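PDB 3G14: nitroreductase family protein, which probably acts as an oxidoreductase of the nitroreductase family, whose members typically use a flavin cofactor to pass electrons to their substrates. Local coordinates for residues A74-P88 / L137-L151. Residues are numbered along the deposited sequence; the frame is centred on the assembly and turned at random.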
# COMPACT_ATOMS: atom_id res chain seq x y z
N ALA B 74 -7.56 -2.30 -21.16
CA ALA B 74 -6.20 -2.55 -20.64
C ALA B 74 -6.05 -4.06 -20.27
O ALA B 74 -5.05 -4.72 -20.59
CB ALA B 74 -5.89 -1.66 -19.41
N VAL B 75 -7.09 -4.62 -19.67
CA VAL B 75 -7.11 -6.04 -19.33
C VAL B 75 -7.17 -6.91 -20.59
O VAL B 75 -6.52 -7.96 -20.67
CB VAL B 75 -8.30 -6.39 -18.38
CG1 VAL B 75 -8.47 -7.93 -18.27
CG2 VAL B 75 -8.08 -5.76 -16.92
N LEU B 76 -7.96 -6.49 -21.59
CA LEU B 76 -8.04 -7.27 -22.84
C LEU B 76 -6.71 -7.29 -23.57
O LEU B 76 -6.32 -8.30 -24.17
CB LEU B 76 -9.11 -6.73 -23.77
CG LEU B 76 -10.59 -6.87 -23.35
CD1 LEU B 76 -11.47 -6.05 -24.34
CD2 LEU B 76 -11.00 -8.33 -23.32
N ASN B 77 -6.06 -6.15 -23.57
CA ASN B 77 -4.97 -5.87 -24.51
C ASN B 77 -3.59 -5.98 -23.92
O ASN B 77 -2.64 -5.64 -24.59
CB ASN B 77 -5.18 -4.49 -25.15
CG ASN B 77 -6.48 -4.43 -25.96
OD1 ASN B 77 -6.91 -5.43 -26.52
ND2 ASN B 77 -7.08 -3.24 -26.02
N SER B 78 -3.46 -6.46 -22.69
CA SER B 78 -2.16 -6.74 -22.06
C SER B 78 -1.88 -8.25 -21.98
O SER B 78 -2.82 -9.03 -21.98
CB SER B 78 -2.09 -6.17 -20.65
OG SER B 78 -3.22 -6.55 -19.87
N PRO B 79 -0.61 -8.67 -21.85
CA PRO B 79 -0.37 -10.15 -21.79
C PRO B 79 -0.96 -10.87 -20.56
O PRO B 79 -1.30 -12.04 -20.67
CB PRO B 79 1.16 -10.28 -21.86
CG PRO B 79 1.68 -8.94 -21.38
CD PRO B 79 0.65 -7.90 -21.84
N MSE B 80 -1.04 -10.19 -19.42
CA MSE B 80 -1.65 -10.76 -18.24
C MSE B 80 -2.24 -9.71 -17.30
O MSE B 80 -2.03 -8.50 -17.46
CB MSE B 80 -0.63 -11.63 -17.48
CG MSE B 80 0.48 -10.85 -16.93
SE MSE B 80 1.86 -11.87 -15.95
CE MSE B 80 2.24 -13.16 -17.21
N THR B 81 -3.02 -10.21 -16.36
CA THR B 81 -3.58 -9.41 -15.27
C THR B 81 -3.28 -10.11 -13.95
O THR B 81 -3.31 -11.34 -13.86
CB THR B 81 -5.12 -9.22 -15.50
OG1 THR B 81 -5.33 -8.29 -16.56
CG2 THR B 81 -5.83 -8.77 -14.23
N ILE B 82 -2.93 -9.32 -12.94
CA ILE B 82 -2.70 -9.84 -11.58
C ILE B 82 -3.90 -9.48 -10.73
O ILE B 82 -4.26 -8.31 -10.66
CB ILE B 82 -1.39 -9.31 -10.96
CG1 ILE B 82 -0.20 -9.74 -11.82
CG2 ILE B 82 -1.23 -9.85 -9.54
CD1 ILE B 82 1.15 -9.07 -11.55
N VAL B 83 -4.50 -10.47 -10.06
CA VAL B 83 -5.67 -10.24 -9.20
C VAL B 83 -5.32 -10.53 -7.72
O VAL B 83 -4.78 -11.62 -7.42
CB VAL B 83 -6.83 -11.19 -9.61
CG1 VAL B 83 -8.07 -10.96 -8.76
CG2 VAL B 83 -7.19 -11.03 -11.10
N ALA B 84 -5.60 -9.58 -6.84
CA ALA B 84 -5.28 -9.71 -5.43
C ALA B 84 -6.54 -10.13 -4.67
O ALA B 84 -7.51 -9.40 -4.66
CB ALA B 84 -4.68 -8.42 -4.88
N VAL B 85 -6.48 -11.30 -4.01
CA VAL B 85 -7.61 -11.92 -3.33
C VAL B 85 -7.26 -12.09 -1.84
O VAL B 85 -6.20 -12.59 -1.48
CB VAL B 85 -7.92 -13.30 -3.96
CG1 VAL B 85 -9.16 -14.01 -3.27
CG2 VAL B 85 -8.14 -13.17 -5.49
N ALA B 86 -8.15 -11.66 -0.97
CA ALA B 86 -7.90 -11.72 0.48
C ALA B 86 -8.95 -12.44 1.29
O ALA B 86 -10.13 -12.58 0.88
CB ALA B 86 -7.71 -10.33 1.05
N ASN B 87 -8.50 -12.89 2.46
CA ASN B 87 -9.34 -13.52 3.43
C ASN B 87 -9.57 -12.58 4.61
O ASN B 87 -8.67 -12.42 5.45
CB ASN B 87 -8.69 -14.78 3.95
CG ASN B 87 -9.59 -15.57 4.91
OD1 ASN B 87 -10.70 -15.18 5.27
ND2 ASN B 87 -9.10 -16.73 5.29
N PRO B 88 -10.77 -11.98 4.69
CA PRO B 88 -11.08 -11.02 5.77
C PRO B 88 -11.03 -11.62 7.16
O PRO B 88 -10.82 -10.89 8.11
CB PRO B 88 -12.50 -10.57 5.45
CG PRO B 88 -12.68 -10.85 4.04
CD PRO B 88 -11.93 -12.13 3.80
N LEU B 137 -12.70 -16.92 -11.97
CA LEU B 137 -11.42 -17.40 -11.43
C LEU B 137 -11.57 -18.52 -10.39
O LEU B 137 -10.59 -18.98 -9.83
CB LEU B 137 -10.62 -16.23 -10.89
CG LEU B 137 -10.46 -15.02 -11.85
CD1 LEU B 137 -9.50 -13.93 -11.32
CD2 LEU B 137 -10.00 -15.50 -13.21
N LYS B 138 -12.82 -18.93 -10.14
CA LYS B 138 -13.15 -20.05 -9.26
C LYS B 138 -12.70 -19.77 -7.81
O LYS B 138 -12.13 -20.62 -7.13
CB LYS B 138 -12.62 -21.37 -9.87
CG LYS B 138 -13.39 -21.74 -11.15
CD LYS B 138 -12.65 -22.67 -12.11
CE LYS B 138 -13.38 -22.76 -13.45
NZ LYS B 138 -12.92 -23.94 -14.25
N ILE B 139 -13.01 -18.55 -7.36
CA ILE B 139 -12.59 -18.07 -6.03
C ILE B 139 -13.72 -18.37 -5.06
O ILE B 139 -14.85 -17.96 -5.31
CB ILE B 139 -12.32 -16.54 -6.05
CG1 ILE B 139 -11.17 -16.19 -7.03
CG2 ILE B 139 -12.06 -16.01 -4.60
CD1 ILE B 139 -10.96 -14.72 -7.27
N PRO B 140 -13.44 -19.09 -3.95
CA PRO B 140 -14.48 -19.26 -2.90
C PRO B 140 -15.16 -17.93 -2.50
O PRO B 140 -14.51 -16.89 -2.35
CB PRO B 140 -13.70 -19.85 -1.71
CG PRO B 140 -12.55 -20.59 -2.37
CD PRO B 140 -12.18 -19.76 -3.60
N ASP B 141 -16.48 -18.00 -2.31
CA ASP B 141 -17.29 -16.81 -2.08
C ASP B 141 -17.07 -16.15 -0.72
O ASP B 141 -17.50 -15.02 -0.52
CB ASP B 141 -18.78 -17.12 -2.27
CG ASP B 141 -19.58 -15.94 -2.84
OD1 ASP B 141 -19.01 -14.89 -3.27
OD2 ASP B 141 -20.82 -16.10 -2.86
N ASN B 142 -16.39 -16.83 0.20
CA ASN B 142 -16.00 -16.21 1.49
C ASN B 142 -14.74 -15.32 1.40
O ASN B 142 -14.37 -14.70 2.37
CB ASN B 142 -15.83 -17.28 2.59
CG ASN B 142 -14.70 -18.28 2.27
OD1 ASN B 142 -14.62 -18.79 1.18
ND2 ASN B 142 -13.79 -18.47 3.20
N LEU B 143 -14.09 -15.28 0.25
CA LEU B 143 -12.94 -14.41 0.07
C LEU B 143 -13.36 -13.13 -0.65
O LEU B 143 -14.47 -13.04 -1.14
CB LEU B 143 -11.87 -15.14 -0.72
CG LEU B 143 -11.41 -16.45 -0.05
CD1 LEU B 143 -10.47 -17.23 -0.98
CD2 LEU B 143 -10.74 -16.19 1.28
N ARG B 144 -12.44 -12.15 -0.71
CA ARG B 144 -12.72 -10.84 -1.31
C ARG B 144 -11.71 -10.58 -2.41
O ARG B 144 -10.53 -10.84 -2.22
CB ARG B 144 -12.68 -9.72 -0.26
CG ARG B 144 -13.69 -9.90 0.90
CD ARG B 144 -15.15 -9.93 0.43
NE ARG B 144 -15.49 -8.80 -0.44
CZ ARG B 144 -15.78 -7.56 -0.04
NH1 ARG B 144 -15.79 -7.24 1.25
NH2 ARG B 144 -16.07 -6.63 -0.93
N VAL B 145 -12.20 -10.10 -3.55
CA VAL B 145 -11.33 -9.59 -4.62
C VAL B 145 -11.04 -8.11 -4.31
O VAL B 145 -11.92 -7.26 -4.42
CB VAL B 145 -11.92 -9.80 -6.05
CG1 VAL B 145 -10.93 -9.31 -7.15
CG2 VAL B 145 -12.33 -11.30 -6.25
N VAL B 146 -9.81 -7.82 -3.93
CA VAL B 146 -9.46 -6.46 -3.50
C VAL B 146 -9.22 -5.50 -4.67
O VAL B 146 -9.78 -4.40 -4.72
CB VAL B 146 -8.26 -6.49 -2.50
CG1 VAL B 146 -7.82 -5.06 -2.07
CG2 VAL B 146 -8.55 -7.38 -1.26
N ALA B 147 -8.35 -5.90 -5.59
CA ALA B 147 -7.95 -5.10 -6.73
C ALA B 147 -7.31 -6.03 -7.74
O ALA B 147 -7.07 -7.19 -7.46
CB ALA B 147 -6.97 -3.96 -6.32
N LEU B 148 -7.16 -5.49 -8.93
CA LEU B 148 -6.47 -6.18 -10.02
C LEU B 148 -5.75 -5.14 -10.87
O LEU B 148 -6.06 -3.95 -10.84
CB LEU B 148 -7.48 -7.03 -10.82
CG LEU B 148 -8.65 -6.35 -11.54
CD1 LEU B 148 -8.27 -5.96 -12.98
CD2 LEU B 148 -9.88 -7.25 -11.52
N THR B 149 -4.78 -5.59 -11.66
CA THR B 149 -4.09 -4.73 -12.60
C THR B 149 -3.64 -5.49 -13.84
O THR B 149 -3.15 -6.65 -13.74
CB THR B 149 -2.84 -4.08 -11.91
OG1 THR B 149 -2.07 -3.33 -12.87
CG2 THR B 149 -1.97 -5.16 -11.30
N PRO B 150 -3.75 -4.83 -15.02
CA PRO B 150 -3.02 -5.37 -16.16
C PRO B 150 -1.51 -5.27 -15.91
O PRO B 150 -1.06 -4.49 -15.08
CB PRO B 150 -3.39 -4.41 -17.29
CG PRO B 150 -3.73 -3.10 -16.55
CD PRO B 150 -4.42 -3.55 -15.34
N LEU B 151 -0.75 -6.06 -16.64
CA LEU B 151 0.72 -6.02 -16.56
C LEU B 151 1.21 -6.16 -17.99
O LEU B 151 0.84 -7.12 -18.68
CB LEU B 151 1.23 -7.19 -15.71
CG LEU B 151 2.74 -7.11 -15.44
CD1 LEU B 151 2.96 -5.98 -14.44
CD2 LEU B 151 3.27 -8.46 -14.92
O HOH W 1 -13.15 -16.22 5.00
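Leu143 CD2 lies over one face of the Asn87 amide, 3.9 Å from its CG. Asn87 OD1 accepts from Glu89 N, capping the next helix, and from a water shared with Asn142. The Arg144 side chain bends at chi2 and chi3. Its CG packs 3.4 Å from Pro88 CG, and its guanidinium NE forms a salt bridge with Glu130.

Strands 80-86 and 144-151 pair antiparallel. A classic beta bulge sets Val146 and Ala147 opposite Ala84. Ala84 O accepts from Val146 N (2.9 Å), and Ala84 N donates to Ala147 O. Ala147 N is buried without a partner.

Val83 has CG1 anti to its backbone N (chi1 -179°). This sends CG1 to Val145 CG1 and CG2 to Leu137 CD1, both at 3.7 Å. Val85 CG2 meets Ile139 CD1 tip to tip. On the opposite face, Met80, a selenomethionine, lies alongside Leu151, SE 3.8 Å from CD2. Pro150 packs on Ala74 and Ser78.

Strand 80-86 also pairs antiparallel with strand 46-51; 144-151 is outermost within this chain, in the helix-flanked sheet of the nitroreductase fold. Helix 130-137 packs on the face carrying Val145 and Leu148; helix 99-117 covers Ala86 and Leu151. Val146 O accepts a hydrogen bond from Lys97 NZ of the second subunit.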